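Local coordinates for DNA mimic protein DMP12 (Neisseria meningitidis MC58, PDB 3W1O) that acts as a DNA mimic that binds the dimeric histone-like protein HU and partially prevents it from binding DNA, more likely as a regulator than as a competitive inhibitor, at residues 9-14 / 106-111; 85-90 / 100-105; 49-54 / 93-98; 58-63 / 81-86. All blocks are in the same frame, centred on the assembly; numbering follows the deposited sequence.

Interaction 1: residues 9-14 / 106-111. With MG (magnesium ion), chain C.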
loop_
_atom_site.group_PDB
_atom_site.type_symbol
_atom_site.label_atom_id
_atom_site.label_comp_id
_atom_site.label_asym_id
_atom_site.label_seq_id
_atom_site.Cartn_x
_atom_site.Cartn_y
_atom_site.Cartn_z
ATOM N N ILE A 9 1.304 3.872 0.790
ATOM C CA ILE A 9 0.530 2.655 1.098
ATOM C C ILE A 9 1.017 2.299 2.482
ATOM O O ILE A 9 2.229 2.136 2.671
ATOM C CB ILE A 9 0.871 1.553 0.114
ATOM C CG1 ILE A 9 0.392 1.976 -1.299
ATOM C CG2 ILE A 9 0.295 0.183 0.612
ATOM C CD1 ILE A 9 0.673 0.969 -2.430
ATOM N N PHE A 10 0.131 2.231 3.466
ATOM C CA PHE A 10 0.625 2.004 4.804
ATOM C C PHE A 10 -0.406 1.388 5.751
ATOM O O PHE A 10 -1.626 1.355 5.417
ATOM C CB PHE A 10 1.132 3.336 5.413
ATOM C CG PHE A 10 0.027 4.278 5.869
ATOM C CD1 PHE A 10 -0.413 4.283 7.200
ATOM C CD2 PHE A 10 -0.586 5.128 4.952
ATOM C CE1 PHE A 10 -1.506 5.138 7.606
ATOM C CE2 PHE A 10 -1.639 5.974 5.356
ATOM C CZ PHE A 10 -2.075 5.974 6.700
ATOM N N CYS A 11 0.095 0.961 6.920
ATOM C CA CYS A 11 -0.773 0.729 8.081
ATOM C C CYS A 11 -0.075 1.343 9.264
ATOM O O CYS A 11 1.092 1.741 9.174
ATOM C CB CYS A 11 -1.087 -0.777 8.255
ATOM S SG CYS A 11 0.374 -1.757 8.648
ATOM N N LEU A 12 -0.812 1.542 10.356
ATOM C CA LEU A 12 -0.224 1.942 11.587
ATOM C C LEU A 12 0.642 0.820 12.142
ATOM O O LEU A 12 0.389 -0.385 11.898
ATOM C CB LEU A 12 -1.300 2.263 12.597
ATOM C CG LEU A 12 -2.210 3.396 12.152
ATOM C CD1 LEU A 12 -3.202 3.852 13.261
ATOM C CD2 LEU A 12 -1.363 4.558 11.700
ATOM N N LYS A 13 1.621 1.231 12.919
ATOM C CA LYS A 13 2.394 0.302 13.724
ATOM C C LYS A 13 1.584 -0.345 14.839
ATOM O O LYS A 13 0.614 0.224 15.316
ATOM C CB LYS A 13 3.523 1.056 14.382
ATOM C CG LYS A 13 4.686 1.212 13.470
ATOM C CD LYS A 13 5.617 2.216 14.075
ATOM C CE LYS A 13 7.012 1.978 13.641
ATOM N NZ LYS A 13 7.840 2.760 14.615
ATOM N N ASP A 14 2.058 -1.509 15.256
ATOM C CA ASP A 14 1.518 -2.294 16.354
ATOM C C ASP A 14 1.077 -1.421 17.530
ATOM O O ASP A 14 -0.069 -1.510 17.981
ATOM C CB ASP A 14 2.552 -3.340 16.792
ATOM C CG ASP A 14 2.072 -4.191 17.960
ATOM O OD1 ASP A 14 0.835 -4.295 18.156
ATOM O OD2 ASP A 14 2.943 -4.756 18.662
ATOM N N GLU A 106 1.777 -7.959 4.918
ATOM C CA GLU A 106 2.055 -8.972 5.960
ATOM C C GLU A 106 1.931 -8.417 7.362
ATOM O O GLU A 106 1.355 -9.074 8.263
ATOM C CB GLU A 106 3.460 -9.582 5.745
ATOM C CG GLU A 106 3.511 -10.399 4.486
ATOM C CD GLU A 106 4.851 -11.048 4.219
ATOM O OE1 GLU A 106 5.823 -10.675 4.891
ATOM O OE2 GLU A 106 4.921 -11.920 3.316
ATOM N N TYR A 107 2.451 -7.209 7.573
ATOM C CA TYR A 107 2.432 -6.624 8.879
ATOM C C TYR A 107 0.963 -6.396 9.286
ATOM O O TYR A 107 0.587 -6.544 10.470
ATOM C CB TYR A 107 3.146 -5.279 8.861
ATOM C CG TYR A 107 3.359 -4.641 10.203
ATOM C CD1 TYR A 107 4.590 -4.684 10.842
ATOM C CD2 TYR A 107 2.318 -3.942 10.836
ATOM C CE1 TYR A 107 4.810 -4.054 12.093
ATOM C CE2 TYR A 107 2.524 -3.363 12.092
ATOM C CZ TYR A 107 3.744 -3.392 12.692
ATOM O OH TYR A 107 3.895 -2.790 13.909
ATOM N N ALA A 108 0.166 -5.952 8.340
ATOM C CA ALA A 108 -1.232 -5.584 8.637
ATOM C C ALA A 108 -1.990 -6.851 8.953
ATOM O O ALA A 108 -2.868 -6.838 9.801
ATOM C CB ALA A 108 -1.876 -4.891 7.442
ATOM N N ILE A 109 -1.678 -7.917 8.224
ATOM C CA ILE A 109 -2.281 -9.228 8.547
ATOM C C ILE A 109 -1.890 -9.621 9.943
ATOM O O ILE A 109 -2.763 -9.924 10.776
ATOM C CB ILE A 109 -1.912 -10.337 7.571
ATOM C CG1 ILE A 109 -2.527 -10.097 6.197
ATOM C CG2 ILE A 109 -2.388 -11.705 8.095
ATOM C CD1 ILE A 109 -4.030 -9.859 6.247
ATOM N N LYS A 110 -0.583 -9.595 10.226
ATOM C CA LYS A 110 -0.102 -10.030 11.525
ATOM C C LYS A 110 -0.597 -9.185 12.689
ATOM O O LYS A 110 -0.801 -9.698 13.800
ATOM C CB LYS A 110 1.426 -10.053 11.573
ATOM C CG LYS A 110 2.017 -10.580 12.926
ATOM C CD LYS A 110 1.292 -11.870 13.422
ATOM C CE LYS A 110 2.046 -12.578 14.568
ATOM N NZ LYS A 110 1.735 -11.999 15.922
ATOM N N ASN A 111 -0.789 -7.896 12.456
ATOM C CA ASN A 111 -1.127 -7.009 13.555
ATOM C C ASN A 111 -2.548 -6.445 13.484
ATOM O O ASN A 111 -2.849 -5.496 14.190
ATOM C CB ASN A 111 -0.069 -5.888 13.649
ATOM C CG ASN A 111 1.274 -6.421 14.105
ATOM O OD1 ASN A 111 1.440 -6.770 15.276
ATOM N ND2 ASN A 111 2.223 -6.544 13.171
HETATM MG MG MG C . -1.085 -5.264 18.678
HETATM O O HOH W 1 -1.634 -4.462 16.600
HETATM O O HOH W 2 -0.484 -6.922 17.224
HETATM O O HOH W 3 -3.153 -6.101 18.844
HETATM O O HOH W 4 -0.177 -6.907 19.783
#
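Tyr-107 of helix 96-111 lies against the chain that leaves strand 7-10. The tight part runs along this side chain. Cys-11 SG packs 3.7 Å from Tyr-107 CD2 in an oblique sulfur-aromatic contact, and the same sulfur rests on Ala-108 CB at 4.0 Å. Further out, the backbone of Asp-14 meets the phenol edge-on. Asp-14 N donates to Tyr-107 OH at 2.6 Å, with a nearly straight N-H...O angle of 165° and the nitrogen in the ring plane. Asn-111 folds back over its own helix: ND2 sits over the centre of one Tyr-107 face and donates to Tyr-107 O. The carbonyl O of Leu-12 is buried here without a polar partner.

The magnesium side is looser and wet. Asn-111 OD1 takes a hydrogen bond from one water of the metal, and Asn-111 O from another. The Asp-14 carboxylate turns to the ion, CG anti to the backbone N (chi1 179°), and OD1 binds it at 2.2 Å, alongside four waters. Within this chain Asp-14 OD1 is the direct ligand in the model, and Asn-111 reaches the ion through two waters; the cation probably offsets some local negative charge.

Interaction 2: residues 85-90 / 100-105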
loop_
_atom_site.group_PDB
_atom_site.type_symbol
_atom_site.label_atom_id
_atom_site.label_comp_id
_atom_site.label_asym_id
_atom_site.label_seq_id
_atom_site.Cartn_x
_atom_site.Cartn_y
_atom_site.Cartn_z
ATOM N N GLU A 85 -1.187 -12.119 -2.315
ATOM C CA GLU A 85 -1.024 -13.286 -3.177
ATOM C C GLU A 85 -0.668 -12.867 -4.597
ATOM O O GLU A 85 0.264 -13.448 -5.158
ATOM C CB GLU A 85 -2.286 -14.156 -3.194
ATOM C CG GLU A 85 -2.018 -15.634 -3.518
ATOM C CD GLU A 85 -1.093 -16.297 -2.481
ATOM O OE1 GLU A 85 -1.335 -16.111 -1.259
ATOM O OE2 GLU A 85 -0.117 -16.987 -2.879
ATOM N N LYS A 86 -1.407 -11.907 -5.168
ATOM C CA LYS A 86 -1.177 -11.409 -6.544
ATOM C C LYS A 86 0.286 -10.944 -6.668
ATOM O O LYS A 86 0.998 -11.252 -7.639
ATOM C CB LYS A 86 -2.078 -10.223 -6.900
ATOM C CG LYS A 86 -3.548 -10.489 -7.128
ATOM C CD LYS A 86 -3.812 -10.978 -8.533
ATOM C CE LYS A 86 -5.194 -11.612 -8.613
ATOM N NZ LYS A 86 -5.411 -12.076 -10.019
ATOM N N LEU A 87 0.728 -10.181 -5.682
ATOM C CA LEU A 87 2.098 -9.657 -5.774
ATOM C C LEU A 87 3.177 -10.730 -5.614
ATOM O O LEU A 87 4.197 -10.678 -6.295
ATOM C CB LEU A 87 2.322 -8.541 -4.762
ATOM C CG LEU A 87 1.421 -7.311 -4.887
ATOM C CD1 LEU A 87 1.827 -6.226 -3.897
ATOM C CD2 LEU A 87 1.495 -6.755 -6.249
ATOM N N GLN A 88 2.978 -11.635 -4.659
ATOM C CA GLN A 88 3.939 -12.725 -4.399
ATOM C C GLN A 88 4.092 -13.636 -5.613
ATOM O O GLN A 88 5.159 -14.175 -5.846
ATOM C CB GLN A 88 3.491 -13.548 -3.189
ATOM C CG GLN A 88 3.872 -12.874 -1.898
ATOM C CD GLN A 88 3.285 -13.557 -0.694
ATOM O OE1 GLN A 88 2.272 -14.261 -0.793
ATOM N NE2 GLN A 88 3.901 -13.354 0.449
ATOM N N ASN A 89 3.019 -13.766 -6.396
ATOM C CA ASN A 89 3.033 -14.602 -7.594
ATOM C C ASN A 89 3.383 -13.879 -8.881
ATOM O O ASN A 89 3.400 -14.516 -9.938
ATOM C CB ASN A 89 1.691 -15.370 -7.757
ATOM C CG ASN A 89 1.472 -16.387 -6.656
ATOM O OD1 ASN A 89 0.353 -16.561 -6.179
ATOM N ND2 ASN A 89 2.537 -17.057 -6.234
ATOM N N SER A 90 3.719 -12.588 -8.788
ATOM C CA SER A 90 3.921 -11.738 -9.954
ATOM C C SER A 90 5.323 -11.840 -10.516
ATOM O O SER A 90 6.208 -12.414 -9.885
ATOM C CB SER A 90 3.652 -10.273 -9.619
ATOM O OG SER A 90 4.655 -9.751 -8.760
ATOM N N ASN A 100 8.351 -4.195 -0.592
ATOM C CA ASN A 100 7.976 -3.267 0.426
ATOM C C ASN A 100 6.450 -3.237 0.616
ATOM O O ASN A 100 5.978 -3.115 1.745
ATOM C CB ASN A 100 8.518 -1.890 0.096
ATOM C CG ASN A 100 10.019 -1.806 0.323
ATOM O OD1 ASN A 100 10.561 -2.587 1.102
ATOM N ND2 ASN A 100 10.675 -0.907 -0.368
ATOM N N ILE A 101 5.717 -3.309 -0.489
ATOM C CA ILE A 101 4.242 -3.295 -0.390
ATOM C C ILE A 101 3.825 -4.596 0.264
ATOM O O ILE A 101 3.052 -4.593 1.234
ATOM C CB ILE A 101 3.569 -3.140 -1.774
ATOM C CG1 ILE A 101 3.802 -1.723 -2.284
ATOM C CG2 ILE A 101 2.056 -3.401 -1.667
ATOM C CD1 ILE A 101 3.356 -1.523 -3.770
ATOM N N ILE A 102 4.435 -5.694 -0.176
ATOM C CA ILE A 102 4.136 -7.001 0.446
ATOM C C ILE A 102 4.343 -6.967 1.959
ATOM O O ILE A 102 3.543 -7.523 2.753
ATOM C CB ILE A 102 4.947 -8.134 -0.218
ATOM C CG1 ILE A 102 4.404 -8.452 -1.616
ATOM C CG2 ILE A 102 4.929 -9.391 0.670
ATOM C CD1 ILE A 102 5.406 -9.353 -2.456
ATOM N N HIS A 103 5.404 -6.287 2.373
ATOM C CA HIS A 103 5.710 -6.277 3.782
ATOM C C HIS A 103 4.653 -5.551 4.607
ATOM O O HIS A 103 4.334 -5.967 5.747
ATOM C CB HIS A 103 7.036 -5.586 4.051
ATOM C CG HIS A 103 7.461 -5.750 5.463
ATOM N ND1 HIS A 103 7.856 -6.972 5.971
ATOM C CD2 HIS A 103 7.440 -4.887 6.507
ATOM C CE1 HIS A 103 8.115 -6.839 7.261
ATOM N NE2 HIS A 103 7.872 -5.584 7.611
ATOM N N VAL A 104 4.186 -4.411 4.084
ATOM C CA VAL A 104 3.071 -3.703 4.747
ATOM C C VAL A 104 1.870 -4.603 4.864
ATOM O O VAL A 104 1.248 -4.679 5.915
ATOM C CB VAL A 104 2.656 -2.459 3.958
ATOM C CG1 VAL A 104 1.366 -1.805 4.645
ATOM C CG2 VAL A 104 3.861 -1.486 3.996
ATOM N N LEU A 105 1.571 -5.311 3.801
ATOM C CA LEU A 105 0.434 -6.240 3.812
ATOM C C LEU A 105 0.613 -7.336 4.888
ATOM O O LEU A 105 -0.275 -7.582 5.713
ATOM C CB LEU A 105 0.216 -6.843 2.414
ATOM C CG LEU A 105 -0.011 -5.818 1.275
ATOM C CD1 LEU A 105 -0.191 -6.556 -0.046
ATOM C CD2 LEU A 105 -1.203 -4.872 1.571
#
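Leu-87 and Ile-102 carry most of this contact between helix 77-88 and helix 96-111, and Gln-88 adds the next largest share. Leu-87 and Ile-102 run antiparallel alongside each other. Leu-87 CB lies 3.8 Å from Ile-102 CG1. CD1 of the leucine reaches the preceding residue, Ile-101, 3.6 Å from its CG2, with the two side chains set crosswise. It also comes within 4.4 Å of Leu-105 CD1. One leucine methyl thus touches both Ile-101 and Leu-105, which lie a turn apart on the same helix.

Ile-102 reaches back with its longer branch. CG1 stands beside the backbone N (chi1 -73°), and the extended branch carries CD1 to both Leu-87 CB and Gln-88 CG. Gln-88 CG is 3.9 Å from this CD1, so the aliphatic part of the glutamine borders the apolar patch. Its amide nitrogen NE2 lies over the other branch, 4.1 Å from Ile-102 CG2. The contact is packing without hydrogen bonds between the segments; the glutamine amide lies at its border.

Helix 77-88 ends here. Ser-90 turns back, and its OG and N both donate to Leu-87 O from the same face of that carbonyl. Leu-87 also packs on Leu-53 of helix 53-61. On the far helix, Val-104 leans on Val-38, so helix 96-111 touches helix 77-88 with one flank and strand 37-40 with another.

Interaction 3: residues 49-54 / 93-98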
loop_
_atom_site.group_PDB
_atom_site.type_symbol
_atom_site.label_atom_id
_atom_site.label_comp_id
_atom_site.label_asym_id
_atom_site.label_seq_id
_atom_site.Cartn_x
_atom_site.Cartn_y
_atom_site.Cartn_z
ATOM N N GLN A 49 3.358 1.478 -13.242
ATOM C CA GLN A 49 2.172 1.523 -14.113
ATOM C C GLN A 49 2.476 0.757 -15.405
ATOM O O GLN A 49 1.757 -0.173 -15.792
ATOM C CB GLN A 49 1.846 2.992 -14.440
ATOM C CG GLN A 49 0.762 3.155 -15.513
ATOM C CD GLN A 49 -0.551 2.412 -15.156
ATOM O OE1 GLN A 49 -1.105 1.682 -15.978
ATOM N NE2 GLN A 49 -1.030 2.606 -13.949
ATOM N N ASN A 50 3.562 1.148 -16.060
ATOM C CA ASN A 50 3.892 0.589 -17.377
ATOM C C ASN A 50 4.337 -0.876 -17.302
ATOM O O ASN A 50 4.401 -1.579 -18.299
ATOM C CB ASN A 50 4.911 1.501 -18.098
ATOM C CG ASN A 50 4.331 2.896 -18.396
ATOM O OD1 ASN A 50 3.135 3.042 -18.648
ATOM N ND2 ASN A 50 5.175 3.910 -18.343
ATOM N N ARG A 51 4.588 -1.358 -16.102
ATOM C CA ARG A 51 4.892 -2.776 -15.940
ATOM C C ARG A 51 3.744 -3.606 -15.430
ATOM O O ARG A 51 3.844 -4.835 -15.298
ATOM C CB ARG A 51 6.113 -2.908 -15.091
ATOM C CG ARG A 51 7.287 -2.462 -15.953
ATOM C CD ARG A 51 8.599 -2.636 -15.261
ATOM N NE ARG A 51 8.784 -4.048 -14.970
ATOM C CZ ARG A 51 9.482 -4.466 -13.930
ATOM N NH1 ARG A 51 10.055 -3.544 -13.149
ATOM N NH2 ARG A 51 9.599 -5.770 -13.690
ATOM N N GLY A 52 2.656 -2.923 -15.120
ATOM C CA GLY A 52 1.414 -3.600 -14.774
ATOM C C GLY A 52 1.161 -3.845 -13.288
ATOM O O GLY A 52 0.228 -4.567 -12.942
ATOM N N LEU A 53 1.939 -3.200 -12.410
ATOM C CA LEU A 53 1.757 -3.350 -10.979
ATOM C C LEU A 53 0.356 -2.879 -10.492
ATOM O O LEU A 53 -0.311 -3.563 -9.704
ATOM C CB LEU A 53 2.880 -2.653 -10.200
ATOM C CG LEU A 53 2.716 -2.628 -8.648
ATOM C CD1 LEU A 53 2.629 -4.101 -8.046
ATOM C CD2 LEU A 53 3.854 -1.897 -7.967
ATOM N N TRP A 54 -0.093 -1.705 -10.937
ATOM C CA TRP A 54 -1.316 -1.168 -10.391
ATOM C C TRP A 54 -2.473 -1.945 -10.968
ATOM O O TRP A 54 -3.460 -2.224 -10.268
ATOM C CB TRP A 54 -1.450 0.342 -10.649
ATOM C CG TRP A 54 -0.196 1.085 -10.279
ATOM C CD1 TRP A 54 0.520 1.906 -11.087
ATOM C CD2 TRP A 54 0.518 1.020 -9.034
ATOM N NE1 TRP A 54 1.634 2.380 -10.439
ATOM C CE2 TRP A 54 1.658 1.861 -9.168
ATOM C CE3 TRP A 54 0.293 0.359 -7.811
ATOM C CZ2 TRP A 54 2.564 2.054 -8.144
ATOM C CZ3 TRP A 54 1.215 0.561 -6.777
ATOM C CH2 TRP A 54 2.327 1.392 -6.956
ATOM N N SER A 93 7.919 -9.922 -8.230
ATOM C CA SER A 93 7.660 -10.184 -6.829
ATOM C C SER A 93 8.919 -10.017 -5.974
ATOM O O SER A 93 8.833 -10.022 -4.750
ATOM C CB SER A 93 7.149 -11.608 -6.651
ATOM O OG SER A 93 8.216 -12.529 -6.973
ATOM N N THR A 94 10.090 -9.915 -6.603
ATOM C CA THR A 94 11.298 -9.708 -5.842
ATOM C C THR A 94 11.827 -8.299 -5.919
ATOM O O THR A 94 12.878 -8.004 -5.347
ATOM C CB THR A 94 12.436 -10.703 -6.246
ATOM O OG1 THR A 94 12.909 -10.410 -7.566
ATOM C CG2 THR A 94 11.936 -12.123 -6.155
ATOM N N GLU A 95 11.108 -7.396 -6.576
ATOM C CA GLU A 95 11.660 -6.071 -6.751
ATOM C C GLU A 95 11.353 -5.265 -5.496
ATOM O O GLU A 95 10.363 -5.522 -4.824
ATOM C CB GLU A 95 11.089 -5.459 -8.020
ATOM C CG GLU A 95 11.575 -6.244 -9.212
ATOM C CD GLU A 95 11.129 -5.682 -10.519
ATOM O OE1 GLU A 95 10.606 -4.550 -10.533
ATOM O OE2 GLU A 95 11.287 -6.398 -11.549
ATOM N N PRO A 96 12.263 -4.356 -5.113
ATOM C CA PRO A 96 12.096 -3.726 -3.788
ATOM C C PRO A 96 10.750 -3.117 -3.557
ATOM O O PRO A 96 10.197 -3.341 -2.496
ATOM C CB PRO A 96 13.190 -2.648 -3.761
ATOM C CG PRO A 96 14.310 -3.306 -4.664
ATOM C CD PRO A 96 13.536 -3.986 -5.772
ATOM N N LEU A 97 10.209 -2.329 -4.489
ATOM C CA LEU A 97 8.920 -1.697 -4.182
ATOM C C LEU A 97 7.840 -2.753 -3.907
ATOM O O LEU A 97 6.995 -2.589 -3.007
ATOM C CB LEU A 97 8.483 -0.795 -5.352
ATOM C CG LEU A 97 7.079 -0.164 -5.218
ATOM C CD1 LEU A 97 7.088 0.786 -4.021
ATOM C CD2 LEU A 97 6.702 0.596 -6.512
ATOM N N VAL A 98 7.835 -3.820 -4.703
ATOM C CA VAL A 98 6.835 -4.854 -4.536
ATOM C C VAL A 98 7.058 -5.551 -3.205
ATOM O O VAL A 98 6.099 -5.810 -2.495
ATOM C CB VAL A 98 6.828 -5.849 -5.728
ATOM C CG1 VAL A 98 5.728 -6.934 -5.530
ATOM C CG2 VAL A 98 6.599 -5.052 -7.063
#
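Arg-51 and Glu-95 join two helix boundaries. Arg-51 stands at the close of helix 42-51, where Gly-52 completes a Schellman motif with positive phi (94°) and is also the N-cap position of helix 53-61. Glu-95 holds the N-cap position of helix 96-111.

The polar part is an end-on, two-nitrogen salt bridge. The side chains approach from opposite directions, and each terminal nitrogen, NH1 and NH2, takes its own carboxylate oxygen. NH2 of Arg-51 donates to OE2 of Glu-95 at 2.8 Å, almost straight at 169° and in the guanidinium plane. NH1 of Arg-51 meets the syn lone pair of Glu-95 OE1 at 2.9 Å, but here the oxygen is tilted out of the guanidinium plane. The two flat groups are 36° apart, so the pairing is twisted. Tyr-48 OH is also hydrogen-bonded to Glu-95 OE1, which gives the carboxylate a second hold from helix 42-51.

The apolar part lies deeper. Leu-53 spreads its two methyls over separate partners: CD1 reaches Val-98 CG2 at 4.2 Å, and CD2 reaches Leu-97 CD2. Phe-92 and Leu-87 also pack on Leu-53 and Val-98, closing this layer between the helices.

Trp-54 lies with its indole beside Leu-97, and its NE1 is satisfied by Ile-45 O. Leu-53 CG covers one face of this ring toward its rim. Trp-54 CH2 comes to 4.5 Å from Leu-97 CD2.

Interaction 4: residues 58-63 / 81-86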
loop_
_atom_site.group_PDB
_atom_site.type_symbol
_atom_site.label_atom_id
_atom_site.label_comp_id
_atom_site.label_asym_id
_atom_site.label_seq_id
_atom_site.Cartn_x
_atom_site.Cartn_y
_atom_site.Cartn_z
ATOM N N SER A 58 -5.459 -3.673 -9.060
ATOM C CA SER A 58 -6.825 -3.365 -9.471
ATOM C C SER A 58 -7.664 -4.631 -9.681
ATOM O O SER A 58 -8.902 -4.587 -9.612
ATOM C CB SER A 58 -6.772 -2.587 -10.772
ATOM O OG SER A 58 -6.689 -3.533 -11.862
ATOM N N GLU A 59 -7.009 -5.754 -9.952
ATOM C CA GLU A 59 -7.723 -7.037 -10.113
ATOM C C GLU A 59 -8.471 -7.439 -8.853
ATOM O O GLU A 59 -9.477 -8.118 -8.953
ATOM C CB GLU A 59 -6.761 -8.149 -10.494
ATOM C CG GLU A 59 -6.283 -8.066 -11.929
ATOM C CD GLU A 59 -5.367 -9.233 -12.325
ATOM O OE1 GLU A 59 -5.414 -10.333 -11.703
ATOM O OE2 GLU A 59 -4.596 -9.034 -13.280
ATOM N N ILE A 60 -7.975 -7.025 -7.679
ATOM C CA ILE A 60 -8.635 -7.254 -6.422
ATOM C C ILE A 60 -9.486 -6.060 -6.008
ATOM O O ILE A 60 -10.596 -6.235 -5.558
ATOM C CB ILE A 60 -7.597 -7.559 -5.235
ATOM C CG1 ILE A 60 -6.676 -8.742 -5.544
ATOM C CG2 ILE A 60 -8.335 -7.748 -3.874
ATOM C CD1 ILE A 60 -7.408 -10.056 -6.156
ATOM N N THR A 61 -8.976 -4.831 -6.137
ATOM C CA THR A 61 -9.656 -3.694 -5.507
ATOM C C THR A 61 -10.644 -3.029 -6.442
ATOM O O THR A 61 -11.517 -2.263 -6.025
ATOM C CB THR A 61 -8.667 -2.626 -5.142
ATOM O OG1 THR A 61 -8.003 -2.213 -6.349
ATOM C CG2 THR A 61 -7.653 -3.148 -4.163
ATOM N N ASP A 62 -10.462 -3.283 -7.716
ATOM C CA ASP A 62 -11.221 -2.632 -8.787
ATOM C C ASP A 62 -11.038 -1.145 -8.839
ATOM O O ASP A 62 -11.894 -0.425 -9.343
ATOM C CB ASP A 62 -12.705 -2.981 -8.738
ATOM C CG ASP A 62 -13.038 -3.942 -9.797
ATOM O OD1 ASP A 62 -13.019 -5.168 -9.485
ATOM O OD2 ASP A 62 -13.189 -3.461 -10.963
ATOM N N ASN A 63 -9.928 -0.686 -8.291
ATOM C CA ASN A 63 -9.578 0.717 -8.330
ATOM C C ASN A 63 -8.209 0.810 -8.986
ATOM O O ASN A 63 -7.552 -0.217 -9.149
ATOM C CB ASN A 63 -9.520 1.233 -6.894
ATOM C CG ASN A 63 -10.896 1.580 -6.353
ATOM O OD1 ASN A 63 -11.526 2.525 -6.836
ATOM N ND2 ASN A 63 -11.350 0.851 -5.319
ATOM N N LEU A 81 -4.970 -9.968 1.848
ATOM C CA LEU A 81 -4.452 -11.284 1.530
ATOM C C LEU A 81 -4.485 -11.524 0.046
ATOM O O LEU A 81 -3.548 -12.071 -0.495
ATOM C CB LEU A 81 -5.263 -12.376 2.242
ATOM C CG LEU A 81 -4.967 -12.453 3.728
ATOM C CD1 LEU A 81 -6.062 -13.236 4.468
ATOM C CD2 LEU A 81 -3.579 -13.068 3.949
ATOM N N ALA A 82 -5.581 -11.146 -0.610
ATOM C CA ALA A 82 -5.728 -11.341 -2.064
ATOM C C ALA A 82 -4.668 -10.530 -2.854
ATOM O O ALA A 82 -4.104 -11.028 -3.818
ATOM C CB ALA A 82 -7.112 -10.941 -2.512
ATOM N N VAL A 83 -4.430 -9.282 -2.457
ATOM C CA VAL A 83 -3.418 -8.464 -3.151
ATOM C C VAL A 83 -2.046 -9.044 -2.880
ATOM O O VAL A 83 -1.201 -9.154 -3.804
ATOM C CB VAL A 83 -3.480 -6.971 -2.711
ATOM C CG1 VAL A 83 -2.280 -6.169 -3.297
ATOM C CG2 VAL A 83 -4.789 -6.356 -3.254
ATOM N N LYS A 84 -1.811 -9.450 -1.634
ATOM C CA LYS A 84 -0.523 -10.021 -1.269
ATOM C C LYS A 84 -0.188 -11.242 -2.126
ATOM O O LYS A 84 0.947 -11.397 -2.593
ATOM C CB LYS A 84 -0.467 -10.373 0.197
ATOM C CG LYS A 84 0.852 -10.991 0.579
ATOM C CD LYS A 84 1.024 -11.003 2.050
ATOM C CE LYS A 84 0.030 -11.937 2.723
ATOM N NZ LYS A 84 0.340 -13.356 2.404
ATOM N N GLU A 85 -1.187 -12.119 -2.315
ATOM C CA GLU A 85 -1.024 -13.286 -3.177
ATOM C C GLU A 85 -0.668 -12.867 -4.597
ATOM O O GLU A 85 0.264 -13.448 -5.158
ATOM C CB GLU A 85 -2.286 -14.156 -3.194
ATOM C CG GLU A 85 -2.018 -15.634 -3.518
ATOM C CD GLU A 85 -1.093 -16.297 -2.481
ATOM O OE1 GLU A 85 -1.335 -16.111 -1.259
ATOM O OE2 GLU A 85 -0.117 -16.987 -2.879
ATOM N N LYS A 86 -1.407 -11.907 -5.168
ATOM C CA LYS A 86 -1.177 -11.409 -6.544
ATOM C C LYS A 86 0.286 -10.944 -6.668
ATOM O O LYS A 86 0.998 -11.252 -7.639
ATOM C CB LYS A 86 -2.078 -10.223 -6.900
ATOM C CG LYS A 86 -3.548 -10.489 -7.128
ATOM C CD LYS A 86 -3.812 -10.978 -8.533
ATOM C CE LYS A 86 -5.194 -11.612 -8.613
ATOM N NZ LYS A 86 -5.411 -12.076 -10.019
#
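The last turn of helix 53-61 comes closest to helix 77-88 at Ile-60 and Val-83, whose CA atoms are 6.3 Å apart. This is helix-on-helix packing at the protein surface.

Ile-60 buries the most area and meets three residues of the other helix. Its CB lies 3.6 Å from Val-83 CG2. The CG2 branch touches Ala-82 CB at 3.7 Å. The longer branch carries CD1 past Ala-82 CB to the methylene chain of Lys-86, 3.7 Å from CE. Thr-61 CG2 adds a looser touch on Val-83.

Lys-86 bends at its second torsion (chi2 -83°), and the rest of its chain runs out across Ile-60 to Glu-59. The two charged side chains meet roughly perpendicular at the outer edge of the apolar patch. They are modelled as a salt bridge whose 2.4 Å from Lys-86 NZ to Glu-59 OE1 is too short to be taken literally.

Beyond the packing, helix 53-61 ends in an ST turn at Thr-61, followed by Asp-62 with positive phi. Val-83 turns its other methyl, CG1, to Leu-105 of helix 96-111, linking the patch to the next helix. In the ST turn, Asn-63 N donates to Thr-61 OG1 at 3.1 Å and an angle of 161°.

Interactions 1, 2 and 3 all use helix 96-111, at its end, middle and start. Interactions 2 and 4 share helix 77-88 and residues Glu-85 and Lys-86; interactions 3 and 4 share helix 53-61. Interactions 2 and 3 are buried, and they adjoin through Leu-87. Interaction 2 is almost wholly aliphatic packing, while interaction 3 adds a charged pair at its outer border. Interaction 4 is a surface contact that also combines apolar packing with a charged pair whose modelled length is doubtful. Interaction 1 is partly buried and rests on a sulfur-aromatic contact and a backbone-to-phenol hydrogen bond. Its centre is about 20 Å from that of interaction 3, and it alone includes a metal ion.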